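Local structure of 177aa long conserved hypothetical protein (ST1454) (Sulfolobus tokodaii, 1WOZ) at residues Glu33-Trp47 with Glu109-Arg123. The protein probably transfers the adenosyl group of ATP to cob(I)alamin, as PduO-type corrinoid adenosyltransferases do. Residues are numbered along the deposited sequence; the frame is centred on the assembly and turned at random.
Sequences ELNSFIGFAISKIPW and EEASVLHVTRSVARR
Arg123 grips Glu33 end-on, NH1 to OE1 at 3.1 Å and NH2 to OE2 at 3.0 Å, both bonds nearly straight. The oxygens lie in the guanidinium plane, yet that plane is turned 51° from the carboxylate, which is therefore met from above. Glu33 OE2 also binds Arg123 of the second subunit, and Arg123 NH2 binds Glu33 of the third, so the pair links around the trimer; an alanine in place of Glu33 would probably leave two arginines without their shared carboxylate.

Phe37 can be followed outward. CB lies 3.9 Å from Thr117 OG1. With CG anti to the carbonyl carbon (chi1 -85°), the ring has two valines on one side: CD1 and CE1 meet Val116 CG1 obliquely, while Val120 CG2 stands over the CD2-CE2 rim, a CH-pi contact 4.2 Å from the centroid. Glu33 CG lies in plane at the ring edge. Thr117 is a knob among Leu34, Phe37, Ile38 and Ala41; its OG1 donates to Val113 O (2.8 Å), and its CG2 presses on Ile38 CG1 (3.5 Å).

The axes of segments 33-44 and 109-123 approach to 9.3 Å with N-to-C directions 170° apart, an antiparallel pair consistent with the helical bundle of trimeric PduO-type adenosyltransferases.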
ATOM      1  N   GLU A  33      -8.839  -3.055   1.739  1.00 16.77           N
ATOM      2  CA  GLU A  33      -7.496  -2.776   1.236  1.00 15.92           C
ATOM      3  C   GLU A  33      -6.742  -4.101   1.081  1.00 16.30           C
ATOM      4  O   GLU A  33      -6.110  -4.362   0.059  1.00 16.17           O
ATOM      5  CB  GLU A  33      -6.750  -1.811   2.180  1.00 13.44           C
ATOM      6  CG  GLU A  33      -5.366  -1.435   1.626  1.00 15.99           C
ATOM      7  CD  GLU A  33      -4.596  -0.419   2.472  1.00 18.25           C
ATOM      8  OE1 GLU A  33      -5.151   0.117   3.447  1.00 19.63           O
ATOM      9  OE2 GLU A  33      -3.422  -0.140   2.140  1.00 19.31           O
ATOM     10  N   LEU A  34      -6.804  -4.957   2.095  1.00 14.45           N
ATOM     11  CA  LEU A  34      -6.145  -6.262   1.989  1.00 16.53           C
ATOM     12  C   LEU A  34      -6.727  -7.067   0.809  1.00 15.73           C
ATOM     13  O   LEU A  34      -5.991  -7.640  -0.002  1.00 14.12           O
ATOM     14  CB  LEU A  34      -6.320  -7.052   3.298  1.00 13.52           C
ATOM     15  CG  LEU A  34      -5.908  -8.541   3.256  1.00 17.24           C
ATOM     16  CD1 LEU A  34      -4.412  -8.680   2.922  1.00 14.18           C
ATOM     17  CD2 LEU A  34      -6.181  -9.186   4.634  1.00 17.07           C
ATOM     18  N   ASN A  35      -8.051  -7.086   0.704  1.00 15.09           N
ATOM     19  CA  ASN A  35      -8.723  -7.829  -0.360  1.00 16.21           C
ATOM     20  C   ASN A  35      -8.275  -7.337  -1.746  1.00 15.49           C
ATOM     21  O   ASN A  35      -8.117  -8.127  -2.688  1.00 14.18           O
ATOM     22  CB  ASN A  35     -10.254  -7.667  -0.190  1.00 16.76           C
ATOM     23  CG  ASN A  35     -11.041  -8.874  -0.701  1.00 19.28           C
ATOM     24  OD1 ASN A  35     -10.477  -9.916  -1.025  1.00 18.55           O
ATOM     25  ND2 ASN A  35     -12.354  -8.727  -0.768  1.00 20.38           N
ATOM     26  N   SER A  36      -8.067  -6.024  -1.871  1.00 14.16           N
ATOM     27  CA  SER A  36      -7.650  -5.447  -3.145  1.00 15.35           C
ATOM     28  C   SER A  36      -6.212  -5.848  -3.465  1.00 14.93           C
ATOM     29  O   SER A  36      -5.908  -6.186  -4.617  1.00 15.41           O
ATOM     30  CB  SER A  36      -7.822  -3.924  -3.120  1.00 16.15           C
ATOM     31  OG  SER A  36      -9.207  -3.598  -2.921  1.00 18.43           O
ATOM     32  N   PHE A  37      -5.317  -5.826  -2.471  1.00 15.77           N
ATOM     33  CA  PHE A  37      -3.946  -6.299  -2.752  1.00 16.37           C
ATOM     34  C   PHE A  37      -3.976  -7.791  -3.148  1.00 16.59           C
ATOM     35  O   PHE A  37      -3.205  -8.241  -4.011  1.00 14.37           O
ATOM     36  CB  PHE A  37      -3.021  -6.087  -1.538  1.00 14.79           C
ATOM     37  CG  PHE A  37      -2.408  -4.696  -1.475  1.00 15.89           C
ATOM     38  CD1 PHE A  37      -1.332  -4.357  -2.290  1.00 16.99           C
ATOM     39  CD2 PHE A  37      -2.955  -3.717  -0.644  1.00 15.00           C
ATOM     40  CE1 PHE A  37      -0.804  -3.048  -2.286  1.00 15.99           C
ATOM     41  CE2 PHE A  37      -2.452  -2.403  -0.627  1.00 16.92           C
ATOM     42  CZ  PHE A  37      -1.369  -2.060  -1.454  1.00 17.67           C
ATOM     43  N   ILE A  38      -4.852  -8.570  -2.520  1.00 16.20           N
ATOM     44  CA  ILE A  38      -4.933  -9.984  -2.891  1.00 15.97           C
ATOM     45  C   ILE A  38      -5.385 -10.101  -4.356  1.00 17.42           C
ATOM     46  O   ILE A  38      -4.852 -10.911  -5.113  1.00 15.68           O
ATOM     47  CB  ILE A  38      -5.903 -10.764  -1.976  1.00 18.19           C
ATOM     48  CG1 ILE A  38      -5.229 -11.003  -0.621  1.00 17.02           C
ATOM     49  CG2 ILE A  38      -6.239 -12.132  -2.599  1.00 17.77           C
ATOM     50  CD1 ILE A  38      -6.174 -11.482   0.496  1.00 17.31           C
ATOM     51  N   GLY A  39      -6.358  -9.274  -4.748  1.00 15.64           N
ATOM     52  CA  GLY A  39      -6.834  -9.285  -6.119  1.00 16.17           C
ATOM     53  C   GLY A  39      -5.670  -8.955  -7.044  1.00 16.69           C
ATOM     54  O   GLY A  39      -5.545  -9.555  -8.117  1.00 17.23           O
ATOM     55  N   PHE A  40      -4.814  -8.010  -6.633  1.00 14.99           N
ATOM     56  CA  PHE A  40      -3.645  -7.627  -7.449  1.00 15.19           C
ATOM     57  C   PHE A  40      -2.653  -8.807  -7.523  1.00 15.67           C
ATOM     58  O   PHE A  40      -2.158  -9.155  -8.598  1.00 16.55           O
ATOM     59  CB  PHE A  40      -2.985  -6.354  -6.857  1.00 17.07           C
ATOM     60  CG  PHE A  40      -1.756  -5.875  -7.613  1.00 18.73           C
ATOM     61  CD1 PHE A  40      -0.567  -5.616  -6.933  1.00 20.64           C
ATOM     62  CD2 PHE A  40      -1.795  -5.661  -8.990  1.00 21.41           C
ATOM     63  CE1 PHE A  40       0.572  -5.147  -7.608  1.00 20.92           C
ATOM     64  CE2 PHE A  40      -0.659  -5.192  -9.679  1.00 23.86           C
ATOM     65  CZ  PHE A  40       0.519  -4.936  -8.983  1.00 21.60           C
ATOM     66  N   ALA A  41      -2.391  -9.464  -6.398  1.00 14.66           N
ATOM     67  CA  ALA A  41      -1.474 -10.624  -6.408  1.00 15.81           C
ATOM     68  C   ALA A  41      -1.999 -11.717  -7.367  1.00 17.91           C
ATOM     69  O   ALA A  41      -1.231 -12.318  -8.146  1.00 18.44           O
ATOM     70  CB  ALA A  41      -1.357 -11.195  -5.039  1.00 14.25           C
ATOM     71  N   ILE A  42      -3.303 -11.991  -7.295  1.00 16.97           N
ATOM     72  CA  ILE A  42      -3.900 -12.982  -8.189  1.00 18.04           C
ATOM     73  C   ILE A  42      -3.666 -12.602  -9.656  1.00 18.75           C
ATOM     74  O   ILE A  42      -3.287 -13.450 -10.467  1.00 20.01           O
ATOM     75  CB  ILE A  42      -5.427 -13.129  -7.932  1.00 17.68           C
ATOM     76  CG1 ILE A  42      -5.656 -13.771  -6.560  1.00 18.24           C
ATOM     77  CG2 ILE A  42      -6.095 -13.981  -9.070  1.00 19.25           C
ATOM     78  CD1 ILE A  42      -7.115 -13.685  -6.059  1.00 19.30           C
ATOM     79  N   SER A  43      -3.867 -11.334 -10.008  1.00 18.39           N
ATOM     80  CA  SER A  43      -3.664 -10.922 -11.398  1.00 18.67           C
ATOM     81  C   SER A  43      -2.201 -11.063 -11.859  1.00 20.49           C
ATOM     82  O   SER A  43      -1.928 -11.124 -13.057  1.00 19.99           O
ATOM     83  CB  SER A  43      -4.115  -9.464 -11.617  1.00 18.57           C
ATOM     84  OG  SER A  43      -3.157  -8.525 -11.124  1.00 18.70           O
ATOM     85  N   LYS A  44      -1.265 -11.130 -10.924  1.00 19.98           N
ATOM     86  CA  LYS A  44       0.161 -11.212 -11.273  1.00 21.88           C
ATOM     87  C   LYS A  44       0.762 -12.619 -11.151  1.00 22.55           C
ATOM     88  O   LYS A  44       1.922 -12.836 -11.485  1.00 25.14           O
ATOM     89  CB  LYS A  44       0.973 -10.278 -10.363  1.00 23.78           C
ATOM     90  CG  LYS A  44       0.588  -8.808 -10.411  1.00 29.09           C
ATOM     91  CD  LYS A  44       0.959  -8.189 -11.729  1.00 34.13           C
ATOM     92  CE  LYS A  44       2.473  -8.118 -11.907  1.00 38.04           C
ATOM     93  NZ  LYS A  44       2.832  -7.491 -13.219  1.00 40.30           N
ATOM     94  N   ILE A  45      -0.022 -13.563 -10.675  1.00 20.57           N
ATOM     95  CA  ILE A  45       0.433 -14.937 -10.450  1.00 22.69           C
ATOM     96  C   ILE A  45      -0.166 -15.861 -11.513  1.00 22.36           C
ATOM     97  O   ILE A  45      -1.385 -15.918 -11.686  1.00 23.42           O
ATOM     98  CB  ILE A  45      -0.015 -15.395  -9.023  1.00 22.26           C
ATOM     99  CG1 ILE A  45       0.836 -14.682  -7.964  1.00 23.37           C
ATOM    100  CG2 ILE A  45       0.092 -16.895  -8.862  1.00 25.09           C
ATOM    101  CD1 ILE A  45       0.226 -14.828  -6.548  1.00 25.19           C
ATOM    102  N   PRO A  46       0.683 -16.617 -12.220  1.00 23.18           N
ATOM    103  CA  PRO A  46       0.184 -17.516 -13.262  1.00 23.06           C
ATOM    104  C   PRO A  46      -0.227 -18.918 -12.806  1.00 24.22           C
ATOM    105  O   PRO A  46      -0.824 -19.671 -13.571  1.00 27.37           O
ATOM    106  CB  PRO A  46       1.362 -17.578 -14.228  1.00 22.87           C
ATOM    107  CG  PRO A  46       2.542 -17.640 -13.256  1.00 24.15           C
ATOM    108  CD  PRO A  46       2.163 -16.575 -12.217  1.00 23.67           C
ATOM    109  N   TRP A  47       0.069 -19.279 -11.572  1.00 23.49           N
ATOM    110  CA  TRP A  47      -0.216 -20.639 -11.127  1.00 23.54           C
ATOM    111  C   TRP A  47      -1.632 -20.823 -10.629  1.00 23.54           C
ATOM    112  O   TRP A  47      -2.101 -20.105  -9.739  1.00 22.05           O
ATOM    113  CB  TRP A  47       0.797 -21.035 -10.062  1.00 22.21           C
ATOM    114  CG  TRP A  47       2.214 -20.773 -10.518  1.00 22.07           C
ATOM    115  CD1 TRP A  47       2.891 -21.400 -11.531  1.00 23.30           C
ATOM    116  CD2 TRP A  47       3.099 -19.773 -10.005  1.00 21.04           C
ATOM    117  NE1 TRP A  47       4.143 -20.847 -11.679  1.00 22.48           N
ATOM    118  CE2 TRP A  47       4.299 -19.847 -10.757  1.00 21.61           C
ATOM    119  CE3 TRP A  47       2.994 -18.824  -8.985  1.00 20.09           C
ATOM    120  CZ2 TRP A  47       5.381 -19.001 -10.525  1.00 21.31           C
ATOM    121  CZ3 TRP A  47       4.081 -17.974  -8.748  1.00 20.90           C
ATOM    122  CH2 TRP A  47       5.259 -18.071  -9.517  1.00 20.27           C
ATOM    123  N   GLU A 109       8.725 -11.211  -9.251  1.00 17.94           N
ATOM    124  CA  GLU A 109       7.655 -10.223  -9.070  1.00 20.06           C
ATOM    125  C   GLU A 109       6.482 -10.908  -8.351  1.00 19.35           C
ATOM    126  O   GLU A 109       5.797 -10.278  -7.544  1.00 20.06           O
ATOM    127  CB  GLU A 109       7.218  -9.643 -10.432  1.00 22.95           C
ATOM    128  CG  GLU A 109       6.224  -8.474 -10.292  1.00 28.32           C
ATOM    129  CD  GLU A 109       5.911  -7.798 -11.613  1.00 30.11           C
ATOM    130  OE1 GLU A 109       5.043  -6.897 -11.612  1.00 33.42           O
ATOM    131  OE2 GLU A 109       6.532  -8.156 -12.638  1.00 29.11           O
ATOM    132  N   GLU A 110       6.260 -12.198  -8.633  1.00 18.59           N
ATOM    133  CA  GLU A 110       5.180 -12.940  -7.981  1.00 18.63           C
ATOM    134  C   GLU A 110       5.392 -13.027  -6.465  1.00 17.13           C
ATOM    135  O   GLU A 110       4.483 -12.718  -5.676  1.00 15.76           O
ATOM    136  CB  GLU A 110       5.058 -14.359  -8.553  1.00 20.13           C
ATOM    137  CG  GLU A 110       4.581 -14.405  -9.991  1.00 23.06           C
ATOM    138  CD  GLU A 110       5.702 -14.289 -11.010  1.00 25.69           C
ATOM    139  OE1 GLU A 110       6.864 -14.038 -10.625  1.00 25.99           O
ATOM    140  OE2 GLU A 110       5.412 -14.448 -12.216  1.00 30.13           O
ATOM    141  N   ALA A 111       6.585 -13.443  -6.048  1.00 15.54           N
ATOM    142  CA  ALA A 111       6.868 -13.515  -4.619  1.00 16.65           C
ATOM    143  C   ALA A 111       6.839 -12.101  -4.006  1.00 17.43           C
ATOM    144  O   ALA A 111       6.395 -11.920  -2.869  1.00 17.49           O
ATOM    145  CB  ALA A 111       8.244 -14.149  -4.377  1.00 14.45           C
ATOM    146  N   SER A 112       7.304 -11.105  -4.753  1.00 16.54           N
ATOM    147  CA  SER A 112       7.334  -9.746  -4.214  1.00 17.08           C
ATOM    148  C   SER A 112       5.934  -9.220  -3.944  1.00 15.45           C
ATOM    149  O   SER A 112       5.700  -8.615  -2.900  1.00 16.19           O
ATOM    150  CB  SER A 112       8.068  -8.784  -5.165  1.00 16.77           C
ATOM    151  OG  SER A 112       9.432  -9.159  -5.294  1.00 17.45           O
ATOM    152  N   VAL A 113       4.999  -9.445  -4.868  1.00 16.11           N
ATOM    153  CA  VAL A 113       3.646  -8.955  -4.637  1.00 16.06           C
ATOM    154  C   VAL A 113       2.987  -9.723  -3.498  1.00 16.52           C
ATOM    155  O   VAL A 113       2.171  -9.159  -2.746  1.00 15.28           O
ATOM    156  CB  VAL A 113       2.787  -9.012  -5.914  1.00 19.62           C
ATOM    157  CG1 VAL A 113       1.408  -8.392  -5.640  1.00 21.98           C
ATOM    158  CG2 VAL A 113       3.460  -8.203  -7.013  1.00 22.25           C
ATOM    159  N   LEU A 114       3.338 -11.005  -3.355  1.00 15.88           N
ATOM    160  CA  LEU A 114       2.810 -11.813  -2.245  1.00 15.65           C
ATOM    161  C   LEU A 114       3.325 -11.289  -0.904  1.00 16.03           C
ATOM    162  O   LEU A 114       2.579 -11.275   0.086  1.00 15.71           O
ATOM    163  CB  LEU A 114       3.190 -13.294  -2.421  1.00 15.53           C
ATOM    164  CG  LEU A 114       2.314 -13.965  -3.521  1.00 16.88           C
ATOM    165  CD1 LEU A 114       2.972 -15.271  -3.986  1.00 17.88           C
ATOM    166  CD2 LEU A 114       0.900 -14.242  -2.995  1.00 16.05           C
ATOM    167  N   HIS A 115       4.595 -10.872  -0.860  1.00 15.29           N
ATOM    168  CA  HIS A 115       5.149 -10.324   0.374  1.00 16.14           C
ATOM    169  C   HIS A 115       4.502  -8.980   0.714  1.00 15.32           C
ATOM    170  O   HIS A 115       4.297  -8.657   1.888  1.00 14.50           O
ATOM    171  CB  HIS A 115       6.670 -10.141   0.263  1.00 15.12           C
ATOM    172  CG  HIS A 115       7.434 -11.391   0.554  1.00 16.09           C
ATOM    173  ND1 HIS A 115       7.365 -12.026   1.776  1.00 17.29           N
ATOM    174  CD2 HIS A 115       8.264 -12.138  -0.219  1.00 15.88           C
ATOM    175  CE1 HIS A 115       8.116 -13.114   1.745  1.00 17.31           C
ATOM    176  NE2 HIS A 115       8.672 -13.205   0.547  1.00 15.10           N
ATOM    177  N   VAL A 116       4.220  -8.171  -0.305  1.00 14.97           N
ATOM    178  CA  VAL A 116       3.560  -6.899  -0.030  1.00 14.76           C
ATOM    179  C   VAL A 116       2.178  -7.200   0.574  1.00 15.09           C
ATOM    180  O   VAL A 116       1.760  -6.592   1.569  1.00 15.56           O
ATOM    181  CB  VAL A 116       3.362  -6.066  -1.323  1.00 16.61           C
ATOM    182  CG1 VAL A 116       2.334  -4.957  -1.071  1.00 17.85           C
ATOM    183  CG2 VAL A 116       4.709  -5.473  -1.785  1.00 15.72           C
ATOM    184  N   THR A 117       1.478  -8.146  -0.039  1.00 15.50           N
ATOM    185  CA  THR A 117       0.148  -8.535   0.415  1.00 16.32           C
ATOM    186  C   THR A 117       0.242  -9.083   1.848  1.00 17.60           C
ATOM    187  O   THR A 117      -0.587  -8.762   2.709  1.00 15.57           O
ATOM    188  CB  THR A 117      -0.435  -9.574  -0.569  1.00 16.64           C
ATOM    189  OG1 THR A 117      -0.444  -8.989  -1.879  1.00 16.59           O
ATOM    190  CG2 THR A 117      -1.870  -9.954  -0.200  1.00 15.09           C
ATOM    191  N   ARG A 118       1.286  -9.871   2.107  1.00 15.95           N
ATOM    192  CA  ARG A 118       1.526 -10.421   3.437  1.00 16.17           C
ATOM    193  C   ARG A 118       1.714  -9.293   4.488  1.00 15.11           C
ATOM    194  O   ARG A 118       1.158  -9.328   5.602  1.00 14.63           O
ATOM    195  CB  ARG A 118       2.779 -11.322   3.364  1.00 14.67           C
ATOM    196  CG  ARG A 118       3.306 -11.898   4.698  1.00 17.39           C
ATOM    197  CD  ARG A 118       4.764 -12.456   4.524  1.00 18.23           C
ATOM    198  NE  ARG A 118       5.685 -11.381   4.132  1.00 18.79           N
ATOM    199  CZ  ARG A 118       6.066 -10.387   4.927  1.00 18.10           C
ATOM    200  NH1 ARG A 118       5.639 -10.330   6.193  1.00 18.06           N
ATOM    201  NH2 ARG A 118       6.792  -9.386   4.427  1.00 19.76           N
ATOM    202  N   SER A 119       2.494  -8.282   4.145  1.00 16.38           N
ATOM    203  CA  SER A 119       2.727  -7.180   5.090  1.00 16.28           C
ATOM    204  C   SER A 119       1.450  -6.369   5.338  1.00 18.24           C
ATOM    205  O   SER A 119       1.234  -5.839   6.441  1.00 16.20           O
ATOM    206  CB  SER A 119       3.873  -6.282   4.599  1.00 16.99           C
ATOM    207  OG  SER A 119       3.499  -5.525   3.470  1.00 19.08           O
ATOM    208  N   VAL A 120       0.579  -6.298   4.332  1.00 17.69           N
ATOM    209  CA  VAL A 120      -0.681  -5.578   4.526  1.00 16.45           C
ATOM    210  C   VAL A 120      -1.586  -6.429   5.430  1.00 17.55           C
ATOM    211  O   VAL A 120      -2.273  -5.896   6.309  1.00 16.45           O
ATOM    212  CB  VAL A 120      -1.356  -5.263   3.171  1.00 17.75           C
ATOM    213  CG1 VAL A 120      -2.798  -4.668   3.388  1.00 15.76           C
ATOM    214  CG2 VAL A 120      -0.494  -4.232   2.432  1.00 17.69           C
ATOM    215  N   ALA A 121      -1.565  -7.750   5.238  1.00 15.81           N
ATOM    216  CA  ALA A 121      -2.382  -8.632   6.082  1.00 17.84           C
ATOM    217  C   ALA A 121      -1.950  -8.453   7.551  1.00 18.05           C
ATOM    218  O   ALA A 121      -2.785  -8.411   8.464  1.00 16.58           O
ATOM    219  CB  ALA A 121      -2.209 -10.087   5.647  1.00 16.18           C
ATOM    220  N   ARG A 122      -0.641  -8.339   7.774  1.00 18.35           N
ATOM    221  CA  ARG A 122      -0.122  -8.147   9.121  1.00 19.41           C
ATOM    222  C   ARG A 122      -0.546  -6.790   9.684  1.00 19.22           C
ATOM    223  O   ARG A 122      -0.836  -6.680  10.889  1.00 17.66           O
ATOM    224  CB  ARG A 122       1.410  -8.339   9.138  1.00 21.31           C
ATOM    225  CG  ARG A 122       1.775  -9.838   9.075  1.00 23.95           C
ATOM    226  CD  ARG A 122       3.287 -10.113   9.055  1.00 29.71           C
ATOM    227  NE  ARG A 122       4.024  -9.614  10.222  1.00 29.80           N
ATOM    228  CZ  ARG A 122       4.257 -10.285  11.356  1.00 34.07           C
ATOM    229  NH1 ARG A 122       3.808 -11.518  11.530  1.00 36.00           N
ATOM    230  NH2 ARG A 122       4.991  -9.726  12.315  1.00 33.79           N
ATOM    231  N   ARG A 123      -0.662  -5.769   8.825  1.00 17.36           N
ATOM    232  CA  ARG A 123      -1.107  -4.461   9.302  1.00 18.81           C
ATOM    233  C   ARG A 123      -2.589  -4.553   9.719  1.00 19.39           C
ATOM    234  O   ARG A 123      -2.992  -3.991  10.758  1.00 19.29           O
ATOM    235  CB  ARG A 123      -0.894  -3.368   8.231  1.00 18.77           C
ATOM    236  CG  ARG A 123      -1.819  -2.129   8.403  1.00 20.55           C
ATOM    237  CD  ARG A 123      -1.246  -0.854   7.779  1.00 20.12           C
ATOM    238  NE  ARG A 123      -0.889  -0.975   6.361  1.00 22.03           N
ATOM    239  CZ  ARG A 123      -1.727  -0.769   5.349  1.00 20.96           C
ATOM    240  NH1 ARG A 123      -2.991  -0.444   5.605  1.00 21.11           N
ATOM    241  NH2 ARG A 123      -1.290  -0.835   4.086  1.00 19.39           N
TER